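Local atomic coordinates of glycerol kinase, putative (Plasmodium falciparum, PDB entry 2W40), a protein that probably phosphorylates glycerol at the expense of ATP to give sn-glycerol 3-phosphate, as a member of the FGGY kinase family. Residues C[3-8]-C[19-23]; C[9-13]-C[81-85]; C[76-80]-C[452-458]; C[222-228]-C[240-246]; C[251-256]-C[443-448]. All blocks are in the same frame, centred on the assembly; numbering follows the deposited sequence.

Contact 1 (C[3-8]-C[19-23]); sequences MNVILS and FFYDE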
# COMPACT_ATOMS: atom_id res chain seq x y z
N MET C 3 5.27 30.20 -42.54
CA MET C 3 4.61 29.06 -41.98
C MET C 3 3.31 29.52 -41.30
O MET C 3 3.39 30.38 -40.43
CB MET C 3 5.51 28.37 -40.93
CG MET C 3 4.94 27.13 -40.19
SD MET C 3 4.33 25.84 -41.28
CE MET C 3 5.79 24.84 -41.38
N ASN C 4 2.17 28.99 -41.74
CA ASN C 4 0.94 29.22 -41.00
C ASN C 4 0.81 28.14 -39.93
O ASN C 4 1.00 26.96 -40.21
CB ASN C 4 -0.27 29.10 -41.86
CG ASN C 4 -0.37 30.18 -42.88
OD1 ASN C 4 0.25 31.22 -42.84
ND2 ASN C 4 -1.23 29.91 -43.84
N VAL C 5 0.41 28.62 -38.72
CA VAL C 5 0.13 27.69 -37.65
C VAL C 5 -1.11 28.01 -36.86
O VAL C 5 -1.59 29.11 -36.86
CB VAL C 5 1.33 27.57 -36.66
CG1 VAL C 5 2.69 27.04 -37.36
CG2 VAL C 5 1.51 28.86 -35.96
N ILE C 6 -1.60 26.97 -36.20
CA ILE C 6 -2.74 27.01 -35.28
C ILE C 6 -2.14 26.74 -33.89
O ILE C 6 -1.46 25.72 -33.69
CB ILE C 6 -3.80 25.97 -35.60
CG1 ILE C 6 -4.31 26.12 -37.03
CG2 ILE C 6 -4.97 26.01 -34.54
CD1 ILE C 6 -4.99 24.81 -37.47
N LEU C 7 -2.42 27.63 -32.93
CA LEU C 7 -2.00 27.34 -31.52
C LEU C 7 -3.15 26.61 -30.82
O LEU C 7 -4.27 27.13 -30.78
CB LEU C 7 -1.59 28.58 -30.73
CG LEU C 7 -1.35 28.54 -29.23
CD1 LEU C 7 -0.39 27.39 -28.86
CD2 LEU C 7 -1.06 29.87 -28.56
N SER C 8 -2.86 25.41 -30.28
CA SER C 8 -3.84 24.68 -29.48
C SER C 8 -3.30 24.63 -28.04
O SER C 8 -2.18 24.09 -27.86
CB SER C 8 -4.11 23.28 -30.07
OG SER C 8 -5.01 22.59 -29.22
N PHE C 19 0.63 23.39 -28.27
CA PHE C 19 0.84 22.69 -29.54
C PHE C 19 0.65 23.64 -30.64
O PHE C 19 -0.38 24.33 -30.72
CB PHE C 19 -0.10 21.54 -29.72
CG PHE C 19 0.06 20.49 -28.68
CD1 PHE C 19 0.84 19.41 -28.91
CD2 PHE C 19 -0.60 20.59 -27.49
CE1 PHE C 19 0.96 18.43 -28.00
CE2 PHE C 19 -0.46 19.64 -26.57
CZ PHE C 19 0.36 18.54 -26.82
N PHE C 20 1.66 23.75 -31.48
CA PHE C 20 1.54 24.49 -32.75
C PHE C 20 1.41 23.47 -33.87
O PHE C 20 2.31 22.66 -34.08
CB PHE C 20 2.70 25.47 -32.97
CG PHE C 20 2.86 26.46 -31.87
CD1 PHE C 20 2.44 27.75 -32.00
CD2 PHE C 20 3.44 26.07 -30.60
CE1 PHE C 20 2.62 28.66 -30.95
CE2 PHE C 20 3.64 26.99 -29.59
CZ PHE C 20 3.17 28.28 -29.76
N TYR C 21 0.28 23.53 -34.53
CA TYR C 21 -0.05 22.68 -35.64
C TYR C 21 0.06 23.43 -36.96
O TYR C 21 -0.39 24.56 -37.07
CB TYR C 21 -1.45 22.10 -35.54
CG TYR C 21 -1.64 21.08 -34.43
CD1 TYR C 21 -1.53 19.74 -34.71
CD2 TYR C 21 -2.10 21.42 -33.17
CE1 TYR C 21 -1.70 18.77 -33.79
CE2 TYR C 21 -2.23 20.45 -32.22
CZ TYR C 21 -2.08 19.10 -32.54
OH TYR C 21 -2.27 18.09 -31.63
N ASP C 22 0.65 22.77 -37.94
CA ASP C 22 0.61 23.31 -39.31
C ASP C 22 -0.81 23.00 -39.85
O ASP C 22 -1.61 22.37 -39.20
CB ASP C 22 1.73 22.75 -40.19
CG ASP C 22 1.56 21.31 -40.58
OD1 ASP C 22 0.48 20.69 -40.49
OD2 ASP C 22 2.59 20.81 -41.13
N GLU C 23 -1.14 23.44 -41.08
CA GLU C 23 -2.48 23.28 -41.60
C GLU C 23 -2.82 21.92 -42.14
O GLU C 23 -3.94 21.69 -42.56
CB GLU C 23 -2.77 24.41 -42.59
CG GLU C 23 -2.64 25.79 -41.94
CD GLU C 23 -2.93 26.98 -42.80
OE1 GLU C 23 -2.52 26.93 -43.95
OE2 GLU C 23 -3.56 27.95 -42.33
O HOH W 1 0.56 25.32 -42.37

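Contact 2 (C[9-13]-C[81-85]); sequences IDQST and ITNQR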
# COMPACT_ATOMS: atom_id res chain seq x y z
N ILE C 9 -4.06 25.21 -27.07
CA ILE C 9 -3.63 25.21 -25.68
C ILE C 9 -4.45 24.09 -24.99
O ILE C 9 -5.71 24.10 -25.04
CB ILE C 9 -3.93 26.56 -24.99
CG1 ILE C 9 -3.08 27.67 -25.69
CG2 ILE C 9 -3.77 26.37 -23.45
CD1 ILE C 9 -3.58 29.07 -25.37
N ASP C 10 -3.75 23.16 -24.30
CA ASP C 10 -4.43 22.14 -23.48
C ASP C 10 -3.97 22.36 -22.02
O ASP C 10 -2.86 22.08 -21.65
CB ASP C 10 -4.06 20.76 -24.00
CG ASP C 10 -4.55 19.61 -23.19
OD1 ASP C 10 -5.38 19.81 -22.29
OD2 ASP C 10 -4.10 18.43 -23.51
N GLN C 11 -4.79 23.02 -21.25
CA GLN C 11 -4.54 23.32 -19.88
C GLN C 11 -5.08 22.11 -19.10
O GLN C 11 -6.29 22.01 -18.83
CB GLN C 11 -5.21 24.66 -19.47
CG GLN C 11 -4.64 25.30 -18.20
CD GLN C 11 -4.63 24.32 -17.02
OE1 GLN C 11 -5.66 24.04 -16.42
NE2 GLN C 11 -3.47 23.66 -16.82
N SER C 12 -4.21 21.15 -18.88
CA SER C 12 -4.57 19.86 -18.34
C SER C 12 -4.44 19.84 -16.83
O SER C 12 -4.03 20.82 -16.18
CB SER C 12 -3.74 18.76 -19.06
OG SER C 12 -4.27 17.49 -18.80
N THR C 13 -4.83 18.71 -16.23
CA THR C 13 -4.84 18.65 -14.72
C THR C 13 -3.45 18.83 -14.16
O THR C 13 -3.28 19.56 -13.19
CB THR C 13 -5.41 17.34 -14.24
OG1 THR C 13 -6.72 17.17 -14.83
CG2 THR C 13 -5.64 17.35 -12.74
N ILE C 81 -8.67 26.52 -27.37
CA ILE C 81 -8.48 26.31 -25.96
C ILE C 81 -9.23 25.05 -25.53
O ILE C 81 -10.42 24.87 -25.86
CB ILE C 81 -8.97 27.51 -25.14
CG1 ILE C 81 -8.00 28.66 -25.43
CG2 ILE C 81 -9.04 27.16 -23.64
CD1 ILE C 81 -8.27 29.97 -24.75
N THR C 82 -8.53 24.16 -24.80
CA THR C 82 -9.17 23.05 -24.14
C THR C 82 -8.58 22.85 -22.78
O THR C 82 -7.49 23.34 -22.50
CB THR C 82 -9.11 21.77 -25.07
OG1 THR C 82 -10.01 20.81 -24.56
CG2 THR C 82 -7.70 21.23 -25.23
N ASN C 83 -9.31 22.17 -21.92
CA ASN C 83 -8.96 22.25 -20.49
C ASN C 83 -9.57 21.16 -19.67
O ASN C 83 -10.61 20.62 -20.00
CB ASN C 83 -9.58 23.56 -19.93
CG ASN C 83 -11.12 23.60 -20.14
OD1 ASN C 83 -11.59 23.79 -21.28
ND2 ASN C 83 -11.92 23.52 -18.99
N GLN C 84 -8.88 20.83 -18.58
CA GLN C 84 -9.41 20.04 -17.50
C GLN C 84 -10.77 20.68 -17.10
O GLN C 84 -10.86 21.92 -16.86
CB GLN C 84 -8.43 20.09 -16.30
CG GLN C 84 -7.96 21.47 -15.88
CD GLN C 84 -7.48 21.58 -14.43
OE1 GLN C 84 -7.97 20.87 -13.55
NE2 GLN C 84 -6.59 22.53 -14.18
N ARG C 85 -11.80 19.86 -17.07
CA ARG C 85 -13.15 20.29 -16.82
C ARG C 85 -13.39 20.38 -15.27
O ARG C 85 -12.54 19.90 -14.51
CB ARG C 85 -14.10 19.35 -17.49
CG ARG C 85 -13.90 19.26 -19.02
CD ARG C 85 -14.71 18.11 -19.72
NE ARG C 85 -14.31 16.87 -19.10
CZ ARG C 85 -14.98 15.73 -19.19
NH1 ARG C 85 -16.03 15.63 -20.01
NH2 ARG C 85 -14.66 14.70 -18.42

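Contact 3 (C[76-80]-C[452-458]); sequences IKCIG and AGLEVKI. With GOL (glycerol), chain B; EDO (1,2-ethanediol), chain D; EDO (1,2-ethanediol), chain E.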
# COMPACT_ATOMS: atom_id res chain seq x y z
N ILE C 76 0.33 33.07 -36.96
CA ILE C 76 -0.58 32.32 -36.03
C ILE C 76 -1.99 32.67 -36.48
O ILE C 76 -2.39 33.79 -36.37
CB ILE C 76 -0.38 32.69 -34.53
CG1 ILE C 76 1.09 32.58 -34.20
CG2 ILE C 76 -1.23 31.84 -33.68
CD1 ILE C 76 1.52 33.09 -32.94
N LYS C 77 -2.70 31.72 -37.04
CA LYS C 77 -4.00 31.96 -37.66
C LYS C 77 -5.10 32.14 -36.61
O LYS C 77 -6.03 32.94 -36.76
CB LYS C 77 -4.37 30.81 -38.57
CG LYS C 77 -3.50 30.75 -39.86
CD LYS C 77 -3.73 31.95 -40.65
CE LYS C 77 -3.33 31.72 -42.10
NZ LYS C 77 -4.25 30.67 -42.83
N CYS C 78 -4.98 31.33 -35.56
CA CYS C 78 -6.02 31.28 -34.52
C CYS C 78 -5.51 30.48 -33.34
O CYS C 78 -4.48 29.80 -33.42
CB CYS C 78 -7.26 30.63 -35.07
SG CYS C 78 -7.01 29.10 -35.84
N ILE C 79 -6.31 30.52 -32.26
CA ILE C 79 -6.02 29.83 -31.00
C ILE C 79 -7.24 29.01 -30.63
O ILE C 79 -8.34 29.54 -30.64
CB ILE C 79 -5.64 30.83 -29.86
CG1 ILE C 79 -4.40 31.60 -30.24
CG2 ILE C 79 -5.58 30.11 -28.52
CD1 ILE C 79 -4.21 32.88 -29.32
N GLY C 80 -7.06 27.73 -30.33
CA GLY C 80 -8.10 26.89 -29.69
C GLY C 80 -7.67 26.56 -28.24
O GLY C 80 -6.48 26.42 -27.94
N ALA C 452 -10.76 25.48 -33.83
CA ALA C 452 -10.26 26.82 -34.04
C ALA C 452 -10.09 27.09 -35.58
O ALA C 452 -10.53 28.12 -36.13
CB ALA C 452 -8.98 27.01 -33.28
N GLY C 453 -9.45 26.13 -36.26
CA GLY C 453 -9.29 26.21 -37.69
C GLY C 453 -10.54 26.27 -38.49
O GLY C 453 -10.66 26.99 -39.47
N LEU C 454 -11.49 25.46 -38.14
CA LEU C 454 -12.80 25.44 -38.83
C LEU C 454 -13.47 26.81 -38.69
O LEU C 454 -14.01 27.33 -39.67
CB LEU C 454 -13.67 24.38 -38.30
CG LEU C 454 -13.37 22.94 -38.84
CD1 LEU C 454 -14.20 21.88 -38.04
CD2 LEU C 454 -13.51 22.73 -40.39
N GLU C 455 -13.31 27.44 -37.53
CA GLU C 455 -13.98 28.72 -37.25
C GLU C 455 -13.41 29.83 -38.17
O GLU C 455 -14.18 30.75 -38.62
CB GLU C 455 -13.86 29.10 -35.77
CG GLU C 455 -14.44 30.48 -35.51
CD GLU C 455 -15.92 30.71 -35.63
OE1 GLU C 455 -16.71 29.72 -35.86
OE2 GLU C 455 -16.37 31.92 -35.39
N VAL C 456 -12.12 29.78 -38.50
CA VAL C 456 -11.53 30.77 -39.41
C VAL C 456 -11.33 30.27 -40.88
O VAL C 456 -10.62 30.93 -41.67
CB VAL C 456 -10.23 31.36 -38.85
CG1 VAL C 456 -10.46 32.17 -37.55
CG2 VAL C 456 -9.15 30.30 -38.62
N LYS C 457 -11.99 29.16 -41.20
CA LYS C 457 -12.06 28.60 -42.55
C LYS C 457 -10.71 28.16 -43.12
O LYS C 457 -10.43 28.31 -44.35
CB LYS C 457 -12.66 29.61 -43.51
CG LYS C 457 -13.87 30.45 -43.04
CD LYS C 457 -14.97 29.60 -42.79
CE LYS C 457 -16.32 30.45 -42.66
NZ LYS C 457 -17.32 29.58 -41.99
N ILE C 458 -9.86 27.58 -42.26
CA ILE C 458 -8.56 26.97 -42.72
C ILE C 458 -8.85 25.86 -43.71
O ILE C 458 -8.16 25.73 -44.72
CB ILE C 458 -7.69 26.43 -41.58
CG1 ILE C 458 -7.29 27.59 -40.69
CG2 ILE C 458 -6.53 25.65 -42.15
CD1 ILE C 458 -6.26 27.35 -39.58
C1 GOL B . -8.30 32.12 -43.85
O1 GOL B . -8.24 30.81 -43.35
C2 GOL B . -7.37 33.12 -43.17
O2 GOL B . -6.01 32.73 -43.03
C3 GOL B . -7.52 34.49 -43.84
O3 GOL B . -6.29 35.16 -44.09
C1 EDO D . 1.39 36.13 -35.10
O1 EDO D . 1.07 35.75 -36.44
C2 EDO D . 2.79 36.61 -34.67
O2 EDO D . 3.88 35.93 -35.35
C1 EDO E . -17.12 24.90 -38.31
O1 EDO E . -17.94 24.26 -39.29
C2 EDO E . -17.93 25.90 -37.57
O2 EDO E . -17.49 27.22 -37.93

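Contact 4 (C[222-228]-C[240-246]); sequences NCSNFGL and IPITGCI. With EDO (1,2-ethanediol), chain F.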
# COMPACT_ATOMS: atom_id res chain seq x y z
N ASN C 222 -18.88 25.83 -29.69
CA ASN C 222 -17.48 25.45 -29.65
C ASN C 222 -16.56 26.16 -30.67
O ASN C 222 -15.38 26.33 -30.42
CB ASN C 222 -17.29 23.92 -29.79
CG ASN C 222 -17.92 23.13 -28.63
OD1 ASN C 222 -18.85 22.34 -28.79
ND2 ASN C 222 -17.41 23.42 -27.45
N CYS C 223 -17.12 26.52 -31.84
CA CYS C 223 -16.44 27.36 -32.81
C CYS C 223 -17.11 28.75 -32.69
O CYS C 223 -18.29 28.90 -32.95
CB CYS C 223 -16.73 26.79 -34.17
SG CYS C 223 -16.04 25.19 -34.54
N SER C 224 -16.36 29.77 -32.32
CA SER C 224 -16.97 31.08 -32.03
C SER C 224 -15.92 32.18 -31.97
O SER C 224 -14.77 31.90 -32.03
CB SER C 224 -17.84 31.00 -30.73
OG SER C 224 -18.81 32.07 -30.70
N ASN C 225 -16.32 33.43 -31.87
CA ASN C 225 -15.42 34.54 -31.62
C ASN C 225 -15.33 34.70 -30.12
O ASN C 225 -16.22 35.31 -29.52
CB ASN C 225 -15.96 35.79 -32.24
CG ASN C 225 -14.99 36.97 -32.13
OD1 ASN C 225 -13.96 36.82 -31.52
ND2 ASN C 225 -15.30 38.12 -32.77
N PHE C 226 -14.30 34.13 -29.55
CA PHE C 226 -14.02 34.30 -28.12
C PHE C 226 -13.23 35.56 -27.76
O PHE C 226 -13.05 35.87 -26.56
CB PHE C 226 -13.35 33.06 -27.55
CG PHE C 226 -14.21 31.83 -27.55
CD1 PHE C 226 -15.12 31.58 -26.51
CD2 PHE C 226 -14.18 30.94 -28.62
CE1 PHE C 226 -15.99 30.48 -26.60
CE2 PHE C 226 -14.98 29.84 -28.65
CZ PHE C 226 -15.89 29.62 -27.69
N GLY C 227 -12.75 36.28 -28.79
CA GLY C 227 -12.02 37.49 -28.61
C GLY C 227 -10.66 37.47 -29.15
O GLY C 227 -10.13 36.49 -29.58
N LEU C 228 -10.08 38.62 -29.01
CA LEU C 228 -8.72 38.94 -29.41
C LEU C 228 -7.79 38.86 -28.23
O LEU C 228 -8.03 39.39 -27.16
CB LEU C 228 -8.64 40.35 -29.99
CG LEU C 228 -9.39 40.80 -31.21
CD1 LEU C 228 -9.24 42.34 -31.44
CD2 LEU C 228 -9.07 39.94 -32.49
N ILE C 240 -4.43 38.20 -32.23
CA ILE C 240 -4.68 36.85 -32.70
C ILE C 240 -5.99 36.41 -32.06
O ILE C 240 -6.14 36.55 -30.84
CB ILE C 240 -3.55 35.92 -32.30
CG1 ILE C 240 -2.22 36.32 -32.95
CG2 ILE C 240 -3.84 34.52 -32.67
CD1 ILE C 240 -2.26 36.44 -34.48
N PRO C 241 -6.94 35.86 -32.86
CA PRO C 241 -8.27 35.50 -32.31
C PRO C 241 -8.31 34.10 -31.68
O PRO C 241 -7.62 33.19 -32.12
CB PRO C 241 -9.14 35.50 -33.55
CG PRO C 241 -8.22 34.97 -34.61
CD PRO C 241 -6.86 35.49 -34.30
N ILE C 242 -9.12 33.97 -30.63
CA ILE C 242 -9.38 32.73 -29.95
C ILE C 242 -10.72 32.29 -30.57
O ILE C 242 -11.76 32.97 -30.43
CB ILE C 242 -9.53 32.91 -28.41
CG1 ILE C 242 -8.21 33.43 -27.83
CG2 ILE C 242 -9.96 31.58 -27.77
CD1 ILE C 242 -8.33 33.97 -26.34
N THR C 243 -10.67 31.17 -31.28
CA THR C 243 -11.78 30.79 -32.13
C THR C 243 -12.35 29.39 -31.89
O THR C 243 -13.33 28.96 -32.54
CB THR C 243 -11.37 30.90 -33.62
OG1 THR C 243 -10.26 30.01 -33.87
CG2 THR C 243 -10.93 32.32 -33.92
N GLY C 244 -11.77 28.65 -30.95
CA GLY C 244 -12.36 27.42 -30.53
C GLY C 244 -12.13 27.16 -29.08
O GLY C 244 -11.12 27.52 -28.55
N CYS C 245 -13.13 26.56 -28.43
CA CYS C 245 -13.07 26.23 -27.03
C CYS C 245 -13.94 25.09 -26.69
O CYS C 245 -15.09 25.06 -27.08
CB CYS C 245 -13.56 27.42 -26.27
SG CYS C 245 -13.36 27.34 -24.42
N ILE C 246 -13.40 24.12 -25.98
CA ILE C 246 -14.10 22.86 -25.67
C ILE C 246 -13.44 22.20 -24.45
O ILE C 246 -12.21 22.33 -24.28
CB ILE C 246 -14.11 21.92 -26.93
CG1 ILE C 246 -14.99 20.73 -26.72
CG2 ILE C 246 -12.62 21.56 -27.30
CD1 ILE C 246 -15.47 20.02 -28.03
C1 EDO F . -11.31 40.54 -27.11
O1 EDO F . -10.04 41.26 -26.38
C2 EDO F . -12.41 41.28 -27.85
O2 EDO F . -12.59 41.12 -29.31
O HOH W 2 -12.05 35.27 -31.94

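Contact 5 (C[251-256]-C[443-448]); sequences SACIGQ and VTSLGA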
# COMPACT_ATOMS: atom_id res chain seq x y z
N SER C 251 -13.01 17.41 -26.46
CA SER C 251 -11.95 17.74 -27.47
C SER C 251 -11.40 16.45 -28.08
O SER C 251 -11.22 16.36 -29.30
CB SER C 251 -10.86 18.64 -26.92
OG SER C 251 -10.16 19.28 -27.95
N ALA C 252 -11.14 15.46 -27.26
CA ALA C 252 -10.63 14.19 -27.71
C ALA C 252 -11.62 13.44 -28.61
O ALA C 252 -11.20 12.67 -29.53
CB ALA C 252 -10.28 13.35 -26.46
N CYS C 253 -12.92 13.59 -28.40
CA CYS C 253 -13.99 13.12 -29.33
C CYS C 253 -13.86 13.73 -30.71
O CYS C 253 -13.95 13.02 -31.71
CB CYS C 253 -15.38 13.41 -28.82
SG CYS C 253 -15.79 12.59 -27.26
N ILE C 254 -13.52 15.02 -30.76
CA ILE C 254 -13.37 15.64 -32.07
C ILE C 254 -12.05 15.16 -32.70
O ILE C 254 -12.04 14.83 -33.89
CB ILE C 254 -13.49 17.16 -32.00
CG1 ILE C 254 -14.88 17.58 -31.52
CG2 ILE C 254 -13.30 17.82 -33.39
CD1 ILE C 254 -15.00 19.11 -31.37
N GLY C 255 -10.98 15.12 -31.94
CA GLY C 255 -9.71 14.56 -32.42
C GLY C 255 -9.70 13.10 -32.84
O GLY C 255 -8.84 12.71 -33.66
N GLN C 256 -10.65 12.33 -32.31
CA GLN C 256 -10.75 10.89 -32.67
C GLN C 256 -11.82 10.77 -33.82
O GLN C 256 -12.15 9.63 -34.24
CB GLN C 256 -11.19 10.10 -31.49
CG GLN C 256 -10.21 9.82 -30.39
CD GLN C 256 -9.37 8.59 -30.66
OE1 GLN C 256 -8.82 8.00 -29.76
NE2 GLN C 256 -9.24 8.26 -31.88
N VAL C 443 -4.58 13.66 -28.77
CA VAL C 443 -5.81 13.90 -29.55
C VAL C 443 -6.64 15.04 -28.91
O VAL C 443 -7.44 15.71 -29.63
CB VAL C 443 -6.72 12.67 -29.78
CG1 VAL C 443 -5.95 11.53 -30.48
CG2 VAL C 443 -7.27 12.11 -28.51
N THR C 444 -6.47 15.27 -27.59
CA THR C 444 -7.14 16.46 -26.98
C THR C 444 -6.79 17.78 -27.65
O THR C 444 -7.67 18.56 -28.06
CB THR C 444 -6.81 16.51 -25.48
OG1 THR C 444 -7.44 15.34 -24.89
CG2 THR C 444 -7.37 17.80 -24.85
N SER C 445 -5.48 18.08 -27.76
CA SER C 445 -5.03 19.31 -28.44
C SER C 445 -5.44 19.34 -29.91
O SER C 445 -5.73 20.39 -30.44
CB SER C 445 -3.55 19.47 -28.29
OG SER C 445 -2.82 18.49 -29.03
N LEU C 446 -5.44 18.16 -30.56
CA LEU C 446 -5.84 18.06 -31.96
C LEU C 446 -7.30 18.50 -32.14
O LEU C 446 -7.62 19.27 -33.08
CB LEU C 446 -5.61 16.65 -32.45
CG LEU C 446 -5.85 16.34 -33.86
CD1 LEU C 446 -5.06 17.20 -34.77
CD2 LEU C 446 -5.63 14.81 -33.99
N GLY C 447 -8.20 18.12 -31.23
CA GLY C 447 -9.57 18.54 -31.39
C GLY C 447 -9.80 20.05 -31.30
O GLY C 447 -10.58 20.62 -32.06
N ALA C 448 -9.04 20.72 -30.44
CA ALA C 448 -9.12 22.15 -30.27
C ALA C 448 -8.56 22.88 -31.49
O ALA C 448 -9.05 23.96 -31.85
CB ALA C 448 -8.38 22.60 -29.01

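Contact 1 (C[3-8]-C[19-23])
Ile6 and Tyr21 face each other in the N-terminal beta hairpin of an actin-like kinase domain, with strand 3-8 antiparallel to strand 19-21. This is the tight part. Ile6 N reaches Tyr21 O at 2.8 Å and Tyr21 N returns a bond to Ile6 O. Ser8 and Phe19 repeat the exchange, and Ser8 N lies 2.7 Å from Phe19 O with an almost straight N-H...O angle of 179°. Between these pairs Leu7 and Phe20 turn to the other face. With CG trans to the backbone N (chi1 170°), Leu7 lays CD1 over one face of the Phe20 ring, 3.9 Å from its centroid, as a CH-pi contact, while Val5 CG2 comes to the ring edge at Phe20 CD1, 4.2 Å away. On the Ile6 side, Ser8 CB touches the rim of the Tyr21 ring at CE2, and both hydroxyls go to Ser445 of helix 443-455.

Beyond Asp22 the partly exposed end is looser. A water donates to Asn4 O and accepts from Glu23 N, standing in for a direct backbone bond. Glu23 OE2 is held by a salt bridge to Lys77; Glu23 OE1 takes a weak bond from Asn4 ND2 at 3.2 Å, the amide and carboxylate planes 72° apart.

Contact 2 (C[9-13]-C[81-85])
Gln84 starts with CG wedged between its backbone N and carbonyl carbon (chi1 49°) and then runs extended, while Gln11 leaves with CG trans to its N (chi1 -161°) and bends at chi2; the two amides meet as a result. Gln84 NE2 gives Gln11 OE1 a hydrogen bond of 2.9 Å, nearly straight at 175°, that arrives on a lone pair and lies within the Gln84 amide plane. The amide planes are nevertheless twisted well away from each other. Gln11 NE2 also bonds Thr16 OG1 and, by a bent bond well out of its amide plane, Ser12 O; Gln84 OE1 is taken by Thr87 OG1, so both ends of each amide are engaged.

Behind them strands 9-11 and 81-83 run side by side as parallel neighbours in the core sheet of the actin-like fold. Thr82 N bonds Ile9 O at 2.8 Å, Gln11 N bonds Thr82 O at 3.0 Å, and Gln84 N carries the pattern past the strand end to Gln11 O. On the Asp10 side, Thr82 CG2 presses 3.9 Å from Asp10 CB, and Thr82 OG1 turns to Ile246 O.

The strand ends approach the ligand sites: the Thr13 side chain lies about 4 Å from that of the ADP-binding Thr270, and Arg85 N hydrogen-bonds a glycerol.

Contact 3 (C[76-80]-C[452-458])
Cys78 SG is the focus here, where strand 76-80 packs against the last turn of helix 443-455 and the Schellman motif that ends it. The sulfur touches Val456 CG2 at 3.7 Å and Ala452 CB at 3.8 Å, with Ile458 CD1 a little farther off at 4.2 Å. It reaches them because chi1 of 51° tucks SG between the backbone N and the carbonyl carbon of Cys78. Next along the strand, Ala452 CB sits directly on the backbone, 3.6 Å from Gly80 N; with no side chain at Gly80, helix and strand come very close, Gly80 CA and Ala452 CA being 4.9 Å apart. At the outer end Ile458 CD1 packs on Lys77 CB.

What positions Val456 and Ile458 is the helix end. Lys457, with positive phi, is the C-prime residue: Ile458 N folds back to Gly453 O at 3.0 Å and Lys457 N bonds Leu454 O, which swings Ile458 in towards the strand. Ala452 O is in turn bonded by Thr243 OG1 of the adjoining strand 241-247. The contact is apolar packing between the N-terminal and C-terminal family regions, away from the ADP-binding residues. A glycerol, probably from the crystallisation liquor, bridges the two segments, its O2 2.7 Å from Lys77 NZ, which also pairs with Glu23, and its O1 donating to Val456 O at 2.9 Å.

Contact 4 (C[222-228]-C[240-246])
Phe226 lies with one ring face against Cys245. Cys245 CB stands 3.9 Å from the ring centroid in a CH-pi contact, shifted towards the rim, and the sulfur follows above the same face at a longer 4.9 Å from SG to the centroid. The ring is set there by chi1 of -66°, with CG trans to the carbonyl carbon. Its edge meets Ile242 O in plane, and Phe226 CB rests 3.7 Å from Ile242 CG2. Ile172 of helix 167-176 also packs on both Phe226 and Cys245.

At the same cysteine, the amide of Asn222 bonds the backbone: Asn222 ND2 donates to Cys245 O at 2.9 Å, nearly straight at 170°, and donor and acceptor share both the amide and the carbonyl plane. The Ile246 side chain crosses that of Asn222 obliquely, its CB 3.7 Å from Asn222 ND2, while Asn222 OD1 accepts from Lys296 N.

These groups flank an antiparallel pairing in which the weakly bonded strand 225-228 forms an edge of the six-stranded sheet of the N-terminal region. The chain turns a corner at Ser224, yet bonds continue on both sides of it: Cys245 N to Asn222 O, Ser224 N to Thr243 O from above the carbonyl plane, and Phe226 N to Ile242 O at 2.9 Å. At Gly227, whose phi of 120° suits a glycine, the carbonyl O accepts from Ile242 N at 2.9 Å.

Contact 5 (C[251-256]-C[443-448])
Ser251 OG donates to Thr444 O at 2.6 Å, in the carbonyl plane, and this is the hydrogen bond that ties the two helices together. The serine hydroxyl can reach because it stands trans to its own backbone N (chi1 -160°), which points it across at the first turn of helix 443-455. Thr444 O also takes weak helical bonds from Gly447 N and Ala448 N.

The axes of segments 251-255 and 443-448 pass 6.6 Å apart at 82°, nearly a right angle. Two glycines allow this: Gly255 and Gly447 face each other with CA atoms 4.1 Å apart, and backbone meets backbone. Gly447 CA makes a CA-H...O contact of 3.4 Å with Ser251 O, which also accepts the helical bond from Gly255 N. Around the crossing, Val443 CG2 packs on Ala252 CB at 3.8 Å, and Leu446 CD2 reaches Gly255 O at 3.9 Å.

The crossing joins the N-terminal and C-terminal family regions. Ser251, Thr444 and Ala448 all touch Thr82 of strand 74-83; Ala252 packs against Lys265 and Thr267 of strand 264-268, which belongs to the second sheet, and Leu446 leans on Tyr21 of strand 15-21.

In the fold
Contacts 1, 2 and 4 all lie in the six-stranded sheet of the N-terminal region, and contact 3 packs helix 443-455 onto the same sheet. Contacts 1 and 2 share strand 3-11, their centres about 17 Å apart; contacts 2 and 3 share strand 74-83. Contact 3 lies about 8 Å from contact 4 and about 9 Å from contact 1, centre to centre. Along the chain contacts 1, 4 and 5 come in series, contact 2 crosses contacts 1 and 3, and contact 3 encloses 4 and 5. Helix 443-455 serves contacts 5 and 3, so a late part of the chain covers the early sheet, linking the two FGGY regions, with side chains of contact 5 about 10 Å from ADP-binding ones.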